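Local structure of carboxylesterase SOBER1 (Arabidopsis thaliana, 6AVX) at residues 155-160 with 198-203; 101-106 with 206-211; 23-28 with 36-41; 79-84 with 111-116. The protein hydrolyses carboxylic esters with a preference for short acyl chains, shows phospholipase A2 activity, and dampens the plant hypersensitive response triggered by the bacterial effector AvrBsT. The protein carries 1 engineered substitution. One frame throughout, in Å; residues are numbered along the deposited sequence.

Contact 1 (155-160 with 198-203)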
loop_
_atom_site.group_PDB
_atom_site.type_symbol
_atom_site.label_atom_id
_atom_site.label_comp_id
_atom_site.label_asym_id
_atom_site.label_seq_id
_atom_site.Cartn_x
_atom_site.Cartn_y
_atom_site.Cartn_z
ATOM N N LEU A 155 3.689 -4.294 6.900
ATOM C CA LEU A 155 4.176 -5.558 6.357
ATOM C C LEU A 155 4.465 -5.335 4.884
ATOM O O LEU A 155 3.544 -5.035 4.118
ATOM C CB LEU A 155 3.144 -6.672 6.528
ATOM C CG LEU A 155 3.496 -7.981 5.809
ATOM C CD1 LEU A 155 4.771 -8.599 6.354
ATOM C CD2 LEU A 155 2.359 -8.954 5.918
ATOM N N TRP A 156 5.717 -5.468 4.485
ATOM C CA TRP A 156 6.138 -5.261 3.108
ATOM C C TRP A 156 6.504 -6.609 2.511
ATOM O O TRP A 156 7.391 -7.284 3.037
ATOM C CB TRP A 156 7.359 -4.354 3.087
ATOM C CG TRP A 156 7.698 -3.817 1.738
ATOM C CD1 TRP A 156 8.076 -4.516 0.632
ATOM C CD2 TRP A 156 7.671 -2.445 1.345
ATOM N NE1 TRP A 156 8.282 -3.662 -0.422
ATOM C CE2 TRP A 156 8.042 -2.377 -0.006
ATOM C CE3 TRP A 156 7.361 -1.258 2.021
ATOM C CZ2 TRP A 156 8.128 -1.171 -0.689
ATOM C CZ3 TRP A 156 7.430 -0.068 1.347
ATOM C CH2 TRP A 156 7.815 -0.030 0.002
ATOM N N SER A 157 5.835 -6.991 1.431
ATOM C CA SER A 157 6.060 -8.244 0.722
ATOM C C SER A 157 6.633 -7.901 -0.643
ATOM O O SER A 157 6.102 -7.020 -1.320
ATOM C CB SER A 157 4.728 -8.968 0.534
ATOM O OG SER A 157 4.142 -9.312 1.786
ATOM N N HIS A 158 7.710 -8.563 -1.057
ATOM C CA HIS A 158 8.325 -8.235 -2.344
ATOM C C HIS A 158 8.957 -9.481 -2.940
ATOM O O HIS A 158 9.596 -10.270 -2.228
ATOM C CB HIS A 158 9.384 -7.144 -2.192
ATOM C CG HIS A 158 9.446 -6.167 -3.324
ATOM N ND1 HIS A 158 9.146 -4.830 -3.156
ATOM C CD2 HIS A 158 9.779 -6.316 -4.629
ATOM C CE1 HIS A 158 9.288 -4.205 -4.311
ATOM N NE2 HIS A 158 9.663 -5.086 -5.225
ATOM N N GLY A 159 8.800 -9.631 -4.250
ATOM C CA GLY A 159 9.410 -10.740 -4.963
ATOM C C GLY A 159 10.844 -10.414 -5.322
ATOM O O GLY A 159 11.161 -9.329 -5.798
ATOM N N THR A 160 11.728 -11.390 -5.100
ATOM C CA THR A 160 13.140 -11.136 -5.344
ATOM C C THR A 160 13.450 -10.951 -6.820
ATOM O O THR A 160 14.447 -10.304 -7.156
ATOM C CB THR A 160 14.024 -12.265 -4.808
ATOM O OG1 THR A 160 13.706 -13.489 -5.472
ATOM C CG2 THR A 160 13.847 -12.451 -3.318
ATOM N N ASN A 198 -0.779 -16.621 -4.011
ATOM C CA ASN A 198 -1.744 -16.950 -2.969
ATOM C C ASN A 198 -1.058 -17.114 -1.623
ATOM O O ASN A 198 -1.601 -16.696 -0.597
ATOM C CB ASN A 198 -2.543 -18.196 -3.347
ATOM C CG ASN A 198 -3.639 -17.900 -4.367
ATOM O OD1 ASN A 198 -4.034 -16.746 -4.564
ATOM N ND2 ASN A 198 -4.146 -18.947 -5.007
ATOM N N LYS A 199 0.151 -17.668 -1.598
ATOM C CA LYS A 199 0.846 -17.814 -0.325
ATOM C C LYS A 199 1.170 -16.453 0.279
ATOM O O LYS A 199 1.145 -16.282 1.504
ATOM C CB LYS A 199 2.111 -18.655 -0.489
ATOM C CG LYS A 199 3.200 -18.025 -1.344
ATOM C CD LYS A 199 4.379 -18.982 -1.538
ATOM C CE LYS A 199 4.030 -20.156 -2.456
ATOM N NZ LYS A 199 3.655 -19.724 -3.841
ATOM N N GLU A 200 1.510 -15.481 -0.567
ATOM C CA GLU A 200 1.755 -14.121 -0.105
ATOM C C GLU A 200 0.509 -13.538 0.559
ATOM O O GLU A 200 0.597 -12.886 1.614
ATOM C CB GLU A 200 2.182 -13.309 -1.326
ATOM C CG GLU A 200 2.522 -11.890 -1.074
ATOM C CD GLU A 200 2.799 -11.150 -2.375
ATOM O OE1 GLU A 200 3.391 -10.044 -2.306
ATOM O OE2 GLU A 200 2.446 -11.659 -3.461
ATOM N N LEU A 201 -0.664 -13.792 -0.022
ATOM C CA LEU A 201 -1.916 -13.338 0.570
ATOM C C LEU A 201 -2.198 -14.052 1.885
ATOM O O LEU A 201 -2.675 -13.431 2.840
ATOM C CB LEU A 201 -3.076 -13.546 -0.409
ATOM C CG LEU A 201 -3.025 -12.719 -1.690
ATOM C CD1 LEU A 201 -4.183 -13.083 -2.578
ATOM C CD2 LEU A 201 -3.043 -11.228 -1.353
ATOM N N LYS A 202 -1.932 -15.359 1.956
ATOM C CA LYS A 202 -2.176 -16.074 3.205
ATOM C C LYS A 202 -1.303 -15.526 4.326
ATOM O O LYS A 202 -1.718 -15.487 5.489
ATOM C CB LYS A 202 -1.891 -17.564 3.029
ATOM C CG LYS A 202 -2.734 -18.282 2.009
ATOM C CD LYS A 202 -4.193 -18.247 2.322
ATOM C CE LYS A 202 -4.956 -19.121 1.331
ATOM N NZ LYS A 202 -6.412 -19.109 1.581
ATOM N N TYR A 203 -0.071 -15.141 4.011
ATOM C CA TYR A 203 0.793 -14.561 5.031
ATOM C C TYR A 203 0.268 -13.210 5.497
ATOM O O TYR A 203 0.287 -12.906 6.702
ATOM C CB TYR A 203 2.200 -14.411 4.472
ATOM C CG TYR A 203 3.247 -14.152 5.518
ATOM C CD1 TYR A 203 3.800 -15.207 6.229
ATOM C CD2 TYR A 203 3.699 -12.869 5.802
ATOM C CE1 TYR A 203 4.768 -14.999 7.188
ATOM C CE2 TYR A 203 4.673 -12.651 6.762
ATOM C CZ TYR A 203 5.194 -13.722 7.455
ATOM O OH TYR A 203 6.160 -13.524 8.411
HETATM O O HOH W 1 3.141 -11.764 2.458
#
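E200 reaches out from helix 198-203 and lays its carboxylate against S157 on strand 155-159. Its CB starts the chain toward the strand. With CG anti to the backbone N (chi1 -178°), the extended chain reaches across to the strand and passes alongside S157 CB. CG comes within 4.0 Å of S157 CB, and CD stays beside the same carbon, at 4.1 Å. At the tip the two oxygens part company: OE1 rests 3.3 Å from S157 CB, a contact without a hydrogen bond, while OE2 turns back to its own helix start and accepts from S197 N.

S157 uses its hydroxyl differently. Its CB points toward the helix, and OG, beside the backbone N, is 2.7 Å from a water that in turn donates to E200 O, a water-mediated link between the S157 hydroxyl and the helix backbone. One turn on, Y203 offers the CE2 edge of its ring to L155 CD1 at 4.1 Å, near the ring plane. The other methyl of the leucine, L155 CD2, lies 4.1 Å from Y203 CD2, and the tyrosine OH is hydrogen-bonded to E185 OE2.

E200 is about 8 Å, side chain to side chain, from D162 of the probable charge relay. Strand 154-159 runs between strands 127-131 and 184-189, and helix 198-212 packs on this face: E200 also touches L131, and Y203 reaches over to K187 and Y189.

Contact 2 (101-106 with 206-211)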
loop_
_atom_site.group_PDB
_atom_site.type_symbol
_atom_site.label_atom_id
_atom_site.label_comp_id
_atom_site.label_asym_id
_atom_site.label_seq_id
_atom_site.Cartn_x
_atom_site.Cartn_y
_atom_site.Cartn_z
ATOM N N ASN A 101 -8.716 -1.267 13.746
ATOM C CA ASN A 101 -9.315 -2.335 12.956
ATOM C C ASN A 101 -9.333 -2.009 11.468
ATOM O O ASN A 101 -9.992 -2.727 10.694
ATOM C CB ASN A 101 -10.724 -2.651 13.468
ATOM C CG ASN A 101 -10.712 -3.426 14.777
ATOM O OD1 ASN A 101 -9.759 -3.369 15.549
ATOM N ND2 ASN A 101 -11.775 -4.180 15.014
ATOM N N VAL A 102 -8.622 -0.962 11.056
ATOM C CA VAL A 102 -8.520 -0.548 9.661
ATOM C C VAL A 102 -7.188 -1.035 9.130
ATOM O O VAL A 102 -6.136 -0.744 9.714
ATOM C CB VAL A 102 -8.597 0.982 9.540
ATOM C CG1 VAL A 102 -8.285 1.436 8.120
ATOM C CG2 VAL A 102 -9.969 1.482 9.993
ATOM N N PHE A 103 -7.218 -1.734 8.005
ATOM C CA PHE A 103 -6.020 -2.199 7.321
ATOM C C PHE A 103 -6.032 -1.665 5.901
ATOM O O PHE A 103 -7.069 -1.737 5.227
ATOM C CB PHE A 103 -5.968 -3.727 7.321
ATOM C CG PHE A 103 -5.830 -4.286 8.691
ATOM C CD1 PHE A 103 -6.939 -4.451 9.501
ATOM C CD2 PHE A 103 -4.584 -4.578 9.197
ATOM C CE1 PHE A 103 -6.792 -4.917 10.808
ATOM C CE2 PHE A 103 -4.446 -5.051 10.490
ATOM C CZ PHE A 103 -5.543 -5.215 11.278
ATOM N N ILE A 104 -4.910 -1.110 5.458
ATOM C CA ILE A 104 -4.745 -0.601 4.103
ATOM C C ILE A 104 -3.737 -1.503 3.408
ATOM O O ILE A 104 -2.664 -1.756 3.951
ATOM C CB ILE A 104 -4.241 0.855 4.100
ATOM C CG1 ILE A 104 -4.950 1.722 5.153
ATOM C CG2 ILE A 104 -4.393 1.451 2.709
ATOM C CD1 ILE A 104 -6.434 1.798 5.002
ATOM N N CYS A 105 -4.068 -1.971 2.210
ATOM C CA CYS A 105 -3.205 -2.874 1.466
ATOM C C CYS A 105 -3.183 -2.446 0.016
ATOM O O CYS A 105 -4.133 -1.835 -0.471
ATOM C CB CYS A 105 -3.761 -4.302 1.489
ATOM S SG CYS A 105 -4.225 -4.983 3.076
ATOM N N GLY A 106 -2.134 -2.816 -0.700
ATOM C CA GLY A 106 -2.145 -2.534 -2.122
ATOM C C GLY A 106 -0.947 -3.100 -2.848
ATOM O O GLY A 106 0.113 -3.355 -2.262
ATOM N N SER A 206 -2.547 -13.964 7.842
ATOM C CA SER A 206 -2.051 -14.352 9.160
ATOM C C SER A 206 -1.574 -13.139 9.950
ATOM O O SER A 206 -1.763 -13.073 11.171
ATOM C CB SER A 206 -0.924 -15.367 9.014
ATOM O OG SER A 206 -1.407 -16.578 8.466
ATOM N N TRP A 207 -0.915 -12.190 9.277
ATOM C CA TRP A 207 -0.461 -10.959 9.923
ATOM C C TRP A 207 -1.637 -10.114 10.401
ATOM O O TRP A 207 -1.618 -9.608 11.524
ATOM C CB TRP A 207 0.431 -10.214 8.934
ATOM C CG TRP A 207 0.793 -8.789 9.239
ATOM C CD1 TRP A 207 1.806 -8.334 10.030
ATOM C CD2 TRP A 207 0.172 -7.629 8.670
ATOM N NE1 TRP A 207 1.840 -6.950 9.989
ATOM C CE2 TRP A 207 0.848 -6.500 9.164
ATOM C CE3 TRP A 207 -0.882 -7.445 7.784
ATOM C CZ2 TRP A 207 0.491 -5.197 8.799
ATOM C CZ3 TRP A 207 -1.235 -6.156 7.427
ATOM C CH2 TRP A 207 -0.548 -5.056 7.930
ATOM N N ILE A 208 -2.685 -9.977 9.589
ATOM C CA ILE A 208 -3.879 -9.273 10.050
ATOM C C ILE A 208 -4.460 -9.959 11.278
ATOM O O ILE A 208 -4.818 -9.303 12.264
ATOM C CB ILE A 208 -4.917 -9.153 8.920
ATOM C CG1 ILE A 208 -4.374 -8.255 7.811
ATOM C CG2 ILE A 208 -6.209 -8.573 9.460
ATOM C CD1 ILE A 208 -5.270 -8.172 6.574
ATOM N N LYS A 209 -4.573 -11.289 11.233
ATOM C CA LYS A 209 -5.100 -12.033 12.376
ATOM C C LYS A 209 -4.279 -11.780 13.628
ATOM O O LYS A 209 -4.835 -11.610 14.718
ATOM C CB LYS A 209 -5.126 -13.522 12.062
ATOM C CG LYS A 209 -6.226 -13.880 11.070
ATOM C CD LYS A 209 -6.136 -15.306 10.585
ATOM C CE LYS A 209 -6.112 -16.284 11.730
ATOM N NZ LYS A 209 -6.245 -17.686 11.225
ATOM N N ARG A 210 -2.961 -11.788 13.503
ATOM C CA ARG A 210 -2.098 -11.544 14.655
ATOM C C ARG A 210 -2.281 -10.133 15.182
ATOM O O ARG A 210 -2.320 -9.909 16.400
ATOM C CB ARG A 210 -0.644 -11.767 14.263
ATOM C CG ARG A 210 0.362 -11.637 15.393
ATOM C CD ARG A 210 1.780 -11.916 14.894
ATOM N NE ARG A 210 1.760 -12.898 13.811
ATOM C CZ ARG A 210 2.076 -12.655 12.540
ATOM N NH1 ARG A 210 2.494 -11.458 12.150
ATOM N NH2 ARG A 210 1.988 -13.631 11.648
ATOM N N ARG A 211 -2.401 -9.158 14.285
ATOM C CA ARG A 211 -2.639 -7.788 14.726
ATOM C C ARG A 211 -3.957 -7.681 15.479
ATOM O O ARG A 211 -4.023 -7.047 16.541
ATOM C CB ARG A 211 -2.634 -6.858 13.515
ATOM C CG ARG A 211 -3.000 -5.414 13.805
ATOM C CD ARG A 211 -2.065 -4.736 14.796
ATOM N NE ARG A 211 -2.183 -3.291 14.685
ATOM C CZ ARG A 211 -1.987 -2.417 15.674
ATOM N NH1 ARG A 211 -1.659 -2.849 16.889
ATOM N NH2 ARG A 211 -2.130 -1.099 15.452
#
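W207 begins the contact of helix 206-211 with F103, the aromatic residue that strand 102-106 raises toward the helix. The edge of the phenyl ring is turned to the face of the indole in an offset edge-to-face pair, with centroids 6.0 Å apart and planes at 77°. The nearest atoms are F103 CD2 and W207 CZ3, at 4.1 Å.

I208 comes next and lies over one face of the same ring. Its CG2, anti to the backbone N, stands 3.9 Å from the F103 ring centroid and almost on the normal, a clean CH-pi contact, while I208 CG1 leans on F103 CD2.

A turn later R211 closes in at the rim: its CG is 3.6 Å from F103 CZ, near the ring plane. There the chain bends (chi2 60°) and carries the charged end past the phenyl. The aliphatic part packs, while NE finds the G126 carbonyl and NH2 the L125 carbonyl and the E100 carboxylate, a salt bridge.

The axes of strand 102-106 and helix 206-211 approach to 10.8 Å with 157° between their directions. This is the C-terminal helix of an alpha/beta hydrolase packed on a central strand, the one that leads into the nucleophile elbow at S108, the probable nucleophile.

Contact 3 (23-28 with 36-41)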
loop_
_atom_site.group_PDB
_atom_site.type_symbol
_atom_site.label_atom_id
_atom_site.label_comp_id
_atom_site.label_asym_id
_atom_site.label_seq_id
_atom_site.Cartn_x
_atom_site.Cartn_y
_atom_site.Cartn_z
ATOM N N PRO A 23 -11.891 -10.161 -6.146
ATOM C CA PRO A 23 -11.732 -11.579 -5.783
ATOM C C PRO A 23 -10.557 -11.875 -4.877
ATOM O O PRO A 23 -10.513 -12.976 -4.311
ATOM C CB PRO A 23 -11.606 -12.292 -7.136
ATOM C CG PRO A 23 -12.334 -11.386 -8.078
ATOM C CD PRO A 23 -12.004 -9.984 -7.607
ATOM N N ILE A 24 -9.613 -10.953 -4.702
ATOM C CA ILE A 24 -8.550 -11.171 -3.725
ATOM C C ILE A 24 -9.136 -11.562 -2.380
ATOM O O ILE A 24 -8.568 -12.389 -1.658
ATOM C CB ILE A 24 -7.669 -9.914 -3.619
ATOM C CG1 ILE A 24 -6.770 -9.819 -4.845
ATOM C CG2 ILE A 24 -6.837 -9.894 -2.320
ATOM C CD1 ILE A 24 -5.974 -8.536 -4.941
ATOM N N GLN A 25 -10.274 -10.975 -2.012
ATOM C CA GLN A 25 -10.844 -11.237 -0.694
ATOM C C GLN A 25 -11.206 -12.701 -0.513
ATOM O O GLN A 25 -11.250 -13.186 0.630
ATOM C CB GLN A 25 -12.055 -10.345 -0.423
ATOM C CG GLN A 25 -13.303 -10.699 -1.214
ATOM C CD GLN A 25 -14.327 -9.578 -1.162
ATOM O OE1 GLN A 25 -15.157 -9.513 -0.252
ATOM N NE2 GLN A 25 -14.246 -8.661 -2.111
ATOM N N THR A 26 -11.478 -13.418 -1.609
ATOM C CA THR A 26 -11.842 -14.829 -1.525
ATOM C C THR A 26 -10.665 -15.712 -1.163
ATOM O O THR A 26 -10.875 -16.886 -0.858
ATOM C CB THR A 26 -12.494 -15.339 -2.823
ATOM O OG1 THR A 26 -11.522 -15.448 -3.872
ATOM C CG2 THR A 26 -13.609 -14.427 -3.250
ATOM N N GLN A 27 -9.434 -15.198 -1.201
ATOM C CA GLN A 27 -8.287 -15.948 -0.706
ATOM C C GLN A 27 -8.111 -15.813 0.799
ATOM O O GLN A 27 -7.282 -16.520 1.383
ATOM C CB GLN A 27 -7.019 -15.478 -1.425
ATOM C CG GLN A 27 -7.026 -15.800 -2.904
ATOM C CD GLN A 27 -7.153 -17.284 -3.149
ATOM O OE1 GLN A 27 -6.488 -18.084 -2.490
ATOM N NE2 GLN A 27 -8.020 -17.660 -4.075
ATOM N N PHE A 28 -8.866 -14.925 1.436
ATOM C CA PHE A 28 -8.828 -14.734 2.882
ATOM C C PHE A 28 -10.012 -15.523 3.426
ATOM O O PHE A 28 -11.113 -15.001 3.627
ATOM C CB PHE A 28 -8.926 -13.248 3.228
ATOM C CG PHE A 28 -7.706 -12.450 2.839
ATOM C CD1 PHE A 28 -7.373 -12.245 1.507
ATOM C CD2 PHE A 28 -6.896 -11.889 3.812
ATOM C CE1 PHE A 28 -6.242 -11.511 1.150
ATOM C CE2 PHE A 28 -5.766 -11.155 3.461
ATOM C CZ PHE A 28 -5.444 -10.971 2.132
ATOM N N ALA A 36 -14.993 -9.379 7.693
ATOM C CA ALA A 36 -14.330 -8.137 7.327
ATOM C C ALA A 36 -15.113 -7.415 6.247
ATOM O O ALA A 36 -15.684 -8.033 5.339
ATOM C CB ALA A 36 -12.914 -8.421 6.834
ATOM N N SER A 37 -15.128 -6.096 6.351
ATOM C CA SER A 37 -15.694 -5.229 5.328
ATOM C C SER A 37 -14.565 -4.789 4.409
ATOM O O SER A 37 -13.647 -4.092 4.847
ATOM C CB SER A 37 -16.331 -4.000 5.972
ATOM O OG SER A 37 -16.800 -3.095 4.984
ATOM N N TRP A 38 -14.622 -5.196 3.155
ATOM C CA TRP A 38 -13.594 -4.870 2.182
ATOM C C TRP A 38 -14.056 -3.717 1.308
ATOM O O TRP A 38 -15.250 -3.565 1.028
ATOM C CB TRP A 38 -13.351 -6.060 1.260
ATOM C CG TRP A 38 -12.735 -7.239 1.896
ATOM C CD1 TRP A 38 -13.361 -8.180 2.661
ATOM C CD2 TRP A 38 -11.369 -7.633 1.819
ATOM N NE1 TRP A 38 -12.460 -9.128 3.064
ATOM C CE2 TRP A 38 -11.231 -8.829 2.548
ATOM C CE3 TRP A 38 -10.252 -7.107 1.182
ATOM C CZ2 TRP A 38 -10.019 -9.488 2.675
ATOM C CZ3 TRP A 38 -9.053 -7.770 1.304
ATOM C CH2 TRP A 38 -8.948 -8.955 2.046
ATOM N N LEU A 39 -13.097 -2.921 0.837
ATOM C CA LEU A 39 -13.385 -1.900 -0.155
ATOM C C LEU A 39 -12.264 -1.857 -1.175
ATOM O O LEU A 39 -11.088 -1.789 -0.813
ATOM C CB LEU A 39 -13.557 -0.540 0.512
ATOM C CG LEU A 39 -14.051 0.552 -0.417
ATOM C CD1 LEU A 39 -15.475 0.281 -0.888
ATOM C CD2 LEU A 39 -13.982 1.891 0.284
ATOM N N PHE A 40 -12.642 -1.930 -2.443
ATOM C CA PHE A 40 -11.715 -1.936 -3.567
ATOM C C PHE A 40 -12.064 -0.745 -4.453
ATOM O O PHE A 40 -12.800 -0.898 -5.439
ATOM C CB PHE A 40 -11.847 -3.228 -4.368
ATOM C CG PHE A 40 -11.319 -4.457 -3.661
ATOM C CD1 PHE A 40 -10.095 -4.974 -3.994
ATOM C CD2 PHE A 40 -12.065 -5.099 -2.672
ATOM C CE1 PHE A 40 -9.604 -6.099 -3.358
ATOM C CE2 PHE A 40 -11.570 -6.239 -2.051
ATOM C CZ PHE A 40 -10.351 -6.722 -2.396
ATOM N N PRO A 41 -11.560 0.449 -4.138
ATOM C CA PRO A 41 -11.850 1.634 -4.960
ATOM C C PRO A 41 -11.116 1.562 -6.287
ATOM O O PRO A 41 -10.211 0.743 -6.486
ATOM C CB PRO A 41 -11.336 2.794 -4.103
ATOM C CG PRO A 41 -10.225 2.182 -3.317
ATOM C CD PRO A 41 -10.720 0.791 -2.985
#
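The W38 indole has Q25 CB on one face, 3.5 Å from the centroid of its five-membered ring, and it drives its far edge into F28. W38 CH2 stands over the centre of the F28 ring, giving an edge-to-face pair with planes at 72° and centroids 5.0 Å apart. I24 O lies in the plane of the F28 ring, at its edge. The Q25 amide is turned 29° from the W38 ring plane and 14° from that of F40. In this alpha/beta hydrolase the pair of segments joins the edge strand 37-39 of the parallel sheet to the loop that follows helix 18-21.

Q25 CG sits between the backbone N and the carbonyl carbon, and the extended chain then slides along the indole, bringing OE1 to 3.7 Å from W38 CD1. At the other end of the amide, NE2 is 3.6 Å from F40 CE2 and donates its hydrogen bond to E22 O. I24 CB packs against F40 CE1 at 4.3 Å, and the F40 ring also meets that of W10.

The loop holds its shape by successive backbone bonds from residue i+3 back to i. In the first of these turns, P23 O accepts from T26 N at 2.9 Å and also from T26 OG1 at 2.7 Å, the hydroxyl lying in the carbonyl plane.

Contact 4 (79-84 with 111-116)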
loop_
_atom_site.group_PDB
_atom_site.type_symbol
_atom_site.label_atom_id
_atom_site.label_comp_id
_atom_site.label_asym_id
_atom_site.label_seq_id
_atom_site.Cartn_x
_atom_site.Cartn_y
_atom_site.Cartn_z
ATOM N N LEU A 79 0.236 13.041 -3.051
ATOM C CA LEU A 79 -0.608 13.638 -2.002
ATOM C C LEU A 79 -2.072 13.811 -2.420
ATOM O O LEU A 79 -2.977 13.710 -1.577
ATOM C CB LEU A 79 -0.015 14.955 -1.513
ATOM C CG LEU A 79 1.340 14.800 -0.829
ATOM C CD1 LEU A 79 1.874 16.169 -0.409
ATOM C CD2 LEU A 79 1.273 13.879 0.396
ATOM N N GLU A 80 -2.338 14.128 -3.691
ATOM C CA GLU A 80 -3.713 14.103 -4.176
ATOM C C GLU A 80 -4.339 12.747 -3.906
ATOM O O GLU A 80 -5.487 12.647 -3.453
ATOM C CB GLU A 80 -3.725 14.415 -5.678
ATOM C CG GLU A 80 -5.043 14.148 -6.404
ATOM C CD GLU A 80 -6.123 15.158 -6.105
ATOM O OE1 GLU A 80 -7.219 14.994 -6.673
ATOM O OE2 GLU A 80 -5.894 16.105 -5.316
ATOM N N ALA A 81 -3.594 11.681 -4.192
ATOM C CA ALA A 81 -4.130 10.360 -3.973
ATOM C C ALA A 81 -4.306 10.105 -2.491
ATOM O O ALA A 81 -5.311 9.532 -2.097
ATOM C CB ALA A 81 -3.231 9.312 -4.625
ATOM N N VAL A 82 -3.346 10.546 -1.660
ATOM C CA VAL A 82 -3.465 10.360 -0.213
ATOM C C VAL A 82 -4.718 11.041 0.302
ATOM O O VAL A 82 -5.414 10.507 1.163
ATOM C CB VAL A 82 -2.201 10.856 0.522
ATOM C CG1 VAL A 82 -2.440 10.928 2.013
ATOM C CG2 VAL A 82 -1.016 9.933 0.248
ATOM N N LYS A 83 -5.027 12.233 -0.213
ATOM C CA LYS A 83 -6.213 12.952 0.240
ATOM C C LYS A 83 -7.459 12.103 0.060
ATOM O O LYS A 83 -8.316 12.037 0.949
ATOM C CB LYS A 83 -6.346 14.265 -0.531
ATOM C CG LYS A 83 -7.523 15.116 -0.113
ATOM C CD LYS A 83 -7.595 16.354 -1.010
ATOM C CE LYS A 83 -8.828 17.200 -0.732
ATOM N NZ LYS A 83 -8.930 18.351 -1.680
ATOM N N ASN A 84 -7.581 11.441 -1.083
ATOM C CA ASN A 84 -8.756 10.617 -1.314
ATOM C C ASN A 84 -8.773 9.383 -0.424
ATOM O O ASN A 84 -9.825 9.020 0.109
ATOM C CB ASN A 84 -8.828 10.212 -2.774
ATOM C CG ASN A 84 -9.891 9.196 -3.009
ATOM O OD1 ASN A 84 -9.604 8.012 -3.218
ATOM N ND2 ASN A 84 -11.139 9.627 -2.915
ATOM N N GLY A 111 0.515 -0.172 -3.534
ATOM C CA GLY A 111 1.344 -0.372 -2.353
ATOM C C GLY A 111 2.104 0.884 -1.956
ATOM O O GLY A 111 2.196 1.213 -0.771
ATOM N N ALA A 112 2.670 1.592 -2.932
ATOM C CA ALA A 112 3.253 2.901 -2.658
ATOM C C ALA A 112 2.216 3.827 -2.033
ATOM O O ALA A 112 2.501 4.542 -1.064
ATOM C CB ALA A 112 3.803 3.482 -3.955
ATOM N N LEU A 113 0.997 3.807 -2.562
ATOM C CA LEU A 113 -0.050 4.657 -2.009
ATOM C C LEU A 113 -0.445 4.218 -0.616
ATOM O O LEU A 113 -0.717 5.063 0.248
ATOM C CB LEU A 113 -1.262 4.675 -2.934
ATOM C CG LEU A 113 -2.424 5.546 -2.465
ATOM C CD1 LEU A 113 -2.003 6.971 -2.186
ATOM C CD2 LEU A 113 -3.524 5.498 -3.498
ATOM N N THR A 114 -0.495 2.915 -0.379
ATOM C CA THR A 114 -0.736 2.398 0.968
ATOM C C THR A 114 0.258 2.986 1.952
ATOM O O THR A 114 -0.121 3.472 3.026
ATOM C CB THR A 114 -0.647 0.859 0.974
ATOM O OG1 THR A 114 -1.783 0.314 0.298
ATOM C CG2 THR A 114 -0.601 0.283 2.377
ATOM N N LEU A 115 1.539 2.919 1.608
ATOM C CA LEU A 115 2.559 3.415 2.511
ATOM C C LEU A 115 2.359 4.892 2.802
ATOM O O LEU A 115 2.371 5.321 3.963
ATOM C CB LEU A 115 3.935 3.179 1.903
ATOM C CG LEU A 115 5.068 3.478 2.881
ATOM C CD1 LEU A 115 5.231 2.348 3.872
ATOM C CD2 LEU A 115 6.368 3.743 2.142
ATOM N N ALA A 116 2.210 5.693 1.756
ATOM C CA ALA A 116 2.044 7.128 1.944
ATOM C C ALA A 116 0.808 7.435 2.774
ATOM O O ALA A 116 0.823 8.324 3.643
ATOM C CB ALA A 116 1.942 7.805 0.583
#
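L113 is the main bump here, pushed from helix 111-116 into the side of helix 79-84. Its CG stands anti to the backbone N (chi1 -179°), which swings the isobutyl end over to the other helix. The CD1 methyl settles in the shallow dip between A81 and V82, 3.9 Å from V82 N, so it practically touches backbone. Both branches of the leucine rest on the A81 methyl, CD1 at 3.6 Å and CD2 at 4.0 Å from A81 CB. V85, one turn further along, also touches the leucine.

V82 fills a hollow in the other direction. Its CG2 branch fits against the flat spot that A116 leaves on the facing helix, 3.7 Å from A116 CB, and the same methyl rubs along L113 CD1. Alanine thus lies under a larger side chain on each helix, and the axes of segments 79-84 and 111-116, crossing at -71°, approach to 9.7 Å. V78 extends the patch by touching A116.

In this alpha/beta hydrolase the contact joins helix 109-120, which follows the probable nucleophile elbow at S108, to helix 75-94, the helix preceding the elbow strand 102-107. No hydrogen bond links the two segments. The contact is buried hydrocarbon, held by close fit and exclusion of water.

Overall arrangement
Contacts 1 and 2 share helix 198-212 and lie on one face of the parallel sheet, their centres 13 Å apart; L155 CB meets W207 CE2 at 3.5 Å. Contact 3 adjoins the start of that helix, where K202 NZ probably hydrogen-bonds Q27 O at 2.7 Å. Contact 4 belongs to the opposite face: T114 packs against the backbone of I104 and C105 (T114 OG1 to C105 C 3.1 Å), and W156 CZ3 touches L115 CD2 at 4.0 Å. The probable triad lies nearest contacts 1, 3 and 4: between side chains, E200 is about 9 Å from H194, L113 about 10 Å and I24 about 11 Å from S108. Contact 2 is away from it, although its strand leads to S108.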